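Local coordinates for petrobactin-binding protein YclQ (Bacillus subtilis subsp. subtilis str. 168, PDB 3GFV) that binds iron-free and ferric petrobactin, and the precursor 3,4-dihydroxybenzoic acid, as the solute-binding component of the ABC transporter that takes up ferric-petrobactin, at residues T125-Y128 against M129-F132; I139-F143 against D144-K148. All coordinates share one frame; numbering follows the deposited sequence.

Contact 1 of 2, residues T125-Y128 against M129-F132; sequences TAKY and MESF
Tyr128 and Phe132 both hold CG anti to the backbone N (chi1 -161° and -179°), which brings their rings out on the same flank of the chain. This is the first turn of helix 128-142 in a periplasmic binding protein fold, with Lys127 at the N-cap position. The rings meet obliquely, Tyr128 CE2 lying 4.1 Å from Phe132 CD1. Met129, a selenomethionine, adds a Met-aromatic contact. Its chain bends at chi2 and chi3, and Met129 SE comes to the edge of the Tyr128 ring, 5.3 Å from the centroid. Helix 146-170 packs on Met129 and Phe132, and Met284 of helix 281-296 touches all three side chains. The apolar flank is thus covered by the next helix and by one near the C-terminus.

The backbone starts its helical bonding here. Ser131 N donates to Lys127 O with an N-H...O angle of 169°, and Phe132 N donates to Tyr128 O over 2.8 Å. Ser131 OG stands between its backbone N and carbonyl carbon, which turns it back to the start of the helix. There it also accepts a hydrogen bond from Asp124 N, which ties the preceding loop to the helix start.

Lys127 and Glu130 run side by side on the exposed flank. Their charged ends do not pair, and Lys127 NZ stays 5.0 Å from Glu130 OE1. The methylenes pass closer, Lys127 CE being 3.6 Å from Glu130 OE1. Ser131 OG sits 3.0 Å from Tyr128 O and 3.1 Å from Lys127 O, and its single proton could go to either carbonyl.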
loop_
_atom_site.group_PDB
_atom_site.type_symbol
_atom_site.label_atom_id
_atom_site.label_comp_id
_atom_site.label_asym_id
_atom_site.label_seq_id
_atom_site.Cartn_x
_atom_site.Cartn_y
_atom_site.Cartn_z
ATOM N N THR A 125 3.730 5.933 -7.378
ATOM C CA THR A 125 3.792 6.891 -6.269
ATOM C C THR A 125 4.145 8.294 -6.745
ATOM O O THR A 125 4.060 9.257 -5.984
ATOM C CB THR A 125 4.740 6.428 -5.149
ATOM O OG1 THR A 125 6.048 6.232 -5.692
ATOM C CG2 THR A 125 4.236 5.123 -4.532
ATOM N N ALA A 126 4.533 8.429 -8.002
ATOM C CA ALA A 126 4.753 9.761 -8.546
ATOM C C ALA A 126 3.417 10.381 -8.984
ATOM O O ALA A 126 3.316 11.592 -9.211
ATOM C CB ALA A 126 5.735 9.704 -9.711
ATOM N N LYS A 127 2.394 9.537 -9.105
ATOM C CA LYS A 127 1.062 9.959 -9.533
ATOM C C LYS A 127 0.059 9.164 -8.728
ATOM O O LYS A 127 -0.690 8.357 -9.288
ATOM C CB LYS A 127 0.817 9.582 -11.000
ATOM C CG LYS A 127 1.589 10.340 -12.046
ATOM C CD LYS A 127 1.479 9.588 -13.374
ATOM C CE LYS A 127 1.498 10.526 -14.567
ATOM N NZ LYS A 127 2.689 11.424 -14.556
ATOM N N TYR A 128 0.049 9.353 -7.417
ATOM C CA TYR A 128 -0.623 8.389 -6.556
ATOM C C TYR A 128 -2.134 8.256 -6.874
ATOM O O TYR A 128 -2.605 7.171 -7.212
ATOM C CB TYR A 128 -0.388 8.692 -5.069
ATOM C CG TYR A 128 -0.680 7.495 -4.228
ATOM C CD1 TYR A 128 0.349 6.724 -3.693
ATOM C CD2 TYR A 128 -1.993 7.083 -4.017
ATOM C CE1 TYR A 128 0.072 5.591 -2.945
ATOM C CE2 TYR A 128 -2.277 5.963 -3.280
ATOM C CZ TYR A 128 -1.251 5.223 -2.743
ATOM O OH TYR A 128 -1.539 4.106 -2.001
HETATM N N MSE A 129 -2.878 9.350 -6.772
HETATM C CA MSE A 129 -4.334 9.258 -6.875
HETATM C C MSE A 129 -4.780 8.889 -8.284
HETATM O O MSE A 129 -5.751 8.150 -8.468
HETATM C CB MSE A 129 -4.996 10.554 -6.390
HETATM C CG MSE A 129 -4.968 10.699 -4.866
HETATM SE SE MSE A 129 -5.535 9.070 -3.938
HETATM C CE MSE A 129 -7.464 9.121 -4.391
ATOM N N GLU A 130 -4.069 9.386 -9.290
ATOM C CA GLU A 130 -4.390 9.026 -10.668
ATOM C C GLU A 130 -4.336 7.507 -10.839
ATOM O O GLU A 130 -5.288 6.902 -11.336
ATOM C CB GLU A 130 -3.432 9.705 -11.648
ATOM C CG GLU A 130 -3.613 9.289 -13.104
ATOM C CD GLU A 130 -2.664 10.022 -14.048
ATOM O OE1 GLU A 130 -1.867 9.348 -14.737
ATOM O OE2 GLU A 130 -2.705 11.270 -14.090
ATOM N N SER A 131 -3.225 6.904 -10.416
ATOM C CA SER A 131 -3.040 5.458 -10.559
ATOM C C SER A 131 -3.980 4.692 -9.624
ATOM O O SER A 131 -4.521 3.642 -10.006
ATOM C CB SER A 131 -1.562 5.038 -10.353
ATOM O OG SER A 131 -1.146 5.336 -9.041
ATOM N N PHE A 132 -4.182 5.211 -8.412
ATOM C CA PHE A 132 -5.111 4.602 -7.451
ATOM C C PHE A 132 -6.516 4.530 -8.053
ATOM O O PHE A 132 -7.158 3.487 -8.069
ATOM C CB PHE A 132 -5.164 5.421 -6.160
ATOM C CG PHE A 132 -6.081 4.849 -5.105
ATOM C CD1 PHE A 132 -5.642 3.829 -4.273
ATOM C CD2 PHE A 132 -7.365 5.362 -4.913
ATOM C CE1 PHE A 132 -6.474 3.303 -3.288
ATOM C CE2 PHE A 132 -8.209 4.833 -3.941
ATOM C CZ PHE A 132 -7.748 3.804 -3.110
#

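Contact 2 of 2, residues I139-F143 against D144-K148; sequences IGKIF and DKEDK
Gly140 and Glu146 form the tight part of this turn between helices, their CA atoms 4.3 Å apart. No side chain on Gly140 stands between the two backbones. Lys145 N donates to Gly140 O over 2.8 Å, with an N-H...O angle of 170°, and arrives on a lone pair in the carbonyl plane. This has the 6→1 pattern of a Schellman motif. Asp144, just before the donor residue Lys145, has the left-handed backbone conformation usual at this place. Asp144 N lies 3.6 Å from Lys141 O, long for the companion 5→2 bond, so the turn is Schellman-like rather than a full motif.

Phe143 closes the inner side. Its CB meets Lys145 CG at 4.2 Å, while its ring carries Ile142 CG2 on one face, off-centre. The ring also packs on Pro34, Leu53 and Leu48, which fixes the end of helix 128-142 against helix 42-50 and nearby loops. The Lys145 chain bends at chi2, and its NZ bonds to Leu51 O.

The outer side is looser and polar. Glu146 holds CG anti to the carbonyl carbon (chi1 -65°), and its side chain crosses that of Lys141 at about a right angle. Glu146 OE2 lies 3.7 Å from Lys141 CG but 4.3 Å from Lys141 NZ, beyond a salt bridge. A water molecule links the backbone to the carboxylate instead, donating to Lys141 O at 2.7 Å and to Glu146 OE1. The turn is therefore secured by a straight backbone bond, whereas the two opposite charges, not in contact, probably add only a weak attraction at the surface.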
loop_
_atom_site.group_PDB
_atom_site.type_symbol
_atom_site.label_atom_id
_atom_site.label_comp_id
_atom_site.label_asym_id
_atom_site.label_seq_id
_atom_site.Cartn_x
_atom_site.Cartn_y
_atom_site.Cartn_z
ATOM N N ILE A 139 -10.751 -2.616 -11.899
ATOM C CA ILE A 139 -11.426 -3.709 -11.210
ATOM C C ILE A 139 -12.949 -3.584 -11.342
ATOM O O ILE A 139 -13.648 -4.560 -11.626
ATOM C CB ILE A 139 -10.969 -3.803 -9.741
ATOM C CG1 ILE A 139 -9.496 -4.222 -9.708
ATOM C CG2 ILE A 139 -11.822 -4.793 -8.976
ATOM C CD1 ILE A 139 -8.872 -4.257 -8.311
ATOM N N GLY A 140 -13.462 -2.372 -11.165
ATOM C CA GLY A 140 -14.883 -2.135 -11.376
ATOM C C GLY A 140 -15.377 -2.581 -12.740
ATOM O O GLY A 140 -16.444 -3.198 -12.869
ATOM N N LYS A 141 -14.607 -2.258 -13.774
ATOM C CA LYS A 141 -15.010 -2.597 -15.141
ATOM C C LYS A 141 -14.991 -4.099 -15.379
ATOM O O LYS A 141 -15.915 -4.649 -16.006
ATOM C CB LYS A 141 -14.117 -1.892 -16.164
ATOM C CG LYS A 141 -14.430 -0.408 -16.348
ATOM C CD LYS A 141 -13.289 0.295 -17.084
ATOM C CE LYS A 141 -13.577 1.778 -17.308
ATOM N NZ LYS A 141 -13.899 2.515 -16.050
ATOM N N ILE A 142 -13.949 -4.766 -14.887
ATOM C CA ILE A 142 -13.819 -6.210 -15.090
ATOM C C ILE A 142 -14.962 -6.996 -14.442
ATOM O O ILE A 142 -15.471 -7.969 -15.015
ATOM C CB ILE A 142 -12.460 -6.744 -14.561
ATOM C CG1 ILE A 142 -11.323 -6.221 -15.440
ATOM C CG2 ILE A 142 -12.465 -8.276 -14.531
ATOM C CD1 ILE A 142 -9.944 -6.252 -14.781
ATOM N N PHE A 143 -15.372 -6.573 -13.250
ATOM C CA PHE A 143 -16.385 -7.301 -12.471
ATOM C C PHE A 143 -17.771 -6.670 -12.422
ATOM O O PHE A 143 -18.604 -7.047 -11.590
ATOM C CB PHE A 143 -15.862 -7.521 -11.046
ATOM C CG PHE A 143 -14.599 -8.322 -10.998
ATOM C CD1 PHE A 143 -14.649 -9.711 -10.962
ATOM C CD2 PHE A 143 -13.354 -7.696 -10.997
ATOM C CE1 PHE A 143 -13.477 -10.461 -10.919
ATOM C CE2 PHE A 143 -12.182 -8.444 -10.956
ATOM C CZ PHE A 143 -12.251 -9.835 -10.925
ATOM N N ASP A 144 -18.031 -5.721 -13.318
ATOM C CA ASP A 144 -19.322 -5.062 -13.383
ATOM C C ASP A 144 -19.704 -4.426 -12.053
ATOM O O ASP A 144 -20.831 -4.603 -11.575
ATOM C CB ASP A 144 -20.397 -6.090 -13.798
ATOM C CG ASP A 144 -21.234 -5.623 -14.960
ATOM O OD1 ASP A 144 -20.802 -4.693 -15.674
ATOM O OD2 ASP A 144 -22.324 -6.203 -15.171
ATOM N N LYS A 145 -18.767 -3.677 -11.466
ATOM C CA LYS A 145 -18.979 -2.992 -10.196
ATOM C C LYS A 145 -18.599 -1.522 -10.340
ATOM O O LYS A 145 -18.115 -0.884 -9.387
ATOM C CB LYS A 145 -18.096 -3.619 -9.116
ATOM C CG LYS A 145 -18.421 -5.069 -8.795
ATOM C CD LYS A 145 -19.628 -5.162 -7.892
ATOM C CE LYS A 145 -19.890 -6.610 -7.492
ATOM N NZ LYS A 145 -20.747 -6.684 -6.272
ATOM N N GLU A 146 -18.794 -0.990 -11.539
ATOM C CA GLU A 146 -18.374 0.379 -11.833
ATOM C C GLU A 146 -19.032 1.406 -10.911
ATOM O O GLU A 146 -18.364 2.312 -10.412
ATOM C CB GLU A 146 -18.614 0.705 -13.315
ATOM C CG GLU A 146 -17.735 -0.144 -14.237
ATOM C CD GLU A 146 -18.153 -0.101 -15.695
ATOM O OE1 GLU A 146 -18.733 -1.099 -16.169
ATOM O OE2 GLU A 146 -17.900 0.923 -16.367
ATOM N N ASP A 147 -20.327 1.262 -10.654
ATOM C CA ASP A 147 -20.995 2.222 -9.780
ATOM C C ASP A 147 -20.518 2.133 -8.329
ATOM O O ASP A 147 -20.321 3.150 -7.672
ATOM C CB ASP A 147 -22.509 2.079 -9.852
ATOM C CG ASP A 147 -23.058 2.487 -11.195
ATOM O OD1 ASP A 147 -22.396 3.302 -11.879
ATOM O OD2 ASP A 147 -24.148 1.996 -11.559
ATOM N N LYS A 148 -20.371 0.921 -7.813
ATOM C CA LYS A 148 -19.841 0.749 -6.465
ATOM C C LYS A 148 -18.460 1.379 -6.350
ATOM O O LYS A 148 -18.167 2.081 -5.379
ATOM C CB LYS A 148 -19.786 -0.738 -6.112
ATOM C CG LYS A 148 -19.194 -1.047 -4.759
ATOM C CD LYS A 148 -20.067 -0.606 -3.616
ATOM C CE LYS A 148 -19.587 -1.222 -2.320
ATOM N NZ LYS A 148 -20.219 -0.555 -1.162
HETATM O O HOH W 1 -17.424 -3.055 -17.626
#

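In the fold
Both contacts lie on helix 128-142, contact 1 at its start and contact 2 at its end, with centres 19 Å apart and no touch between them. Contact 1 is nearer the centre of the chain. Its aromatic and selenomethionine side chains face helices 146-170 and 281-296. Contact 2 is farther out, where the chain reverses into helix 146-170, the long helix that joins the two lobes in this family. Each contact has a buried apolar side and an exposed lysine-glutamate pair short of a salt bridge. The backbone chemistry differs: contact 1 opens a helix with regular bonds, while contact 2 closes one with a 6→1 bond and adds a bridging water.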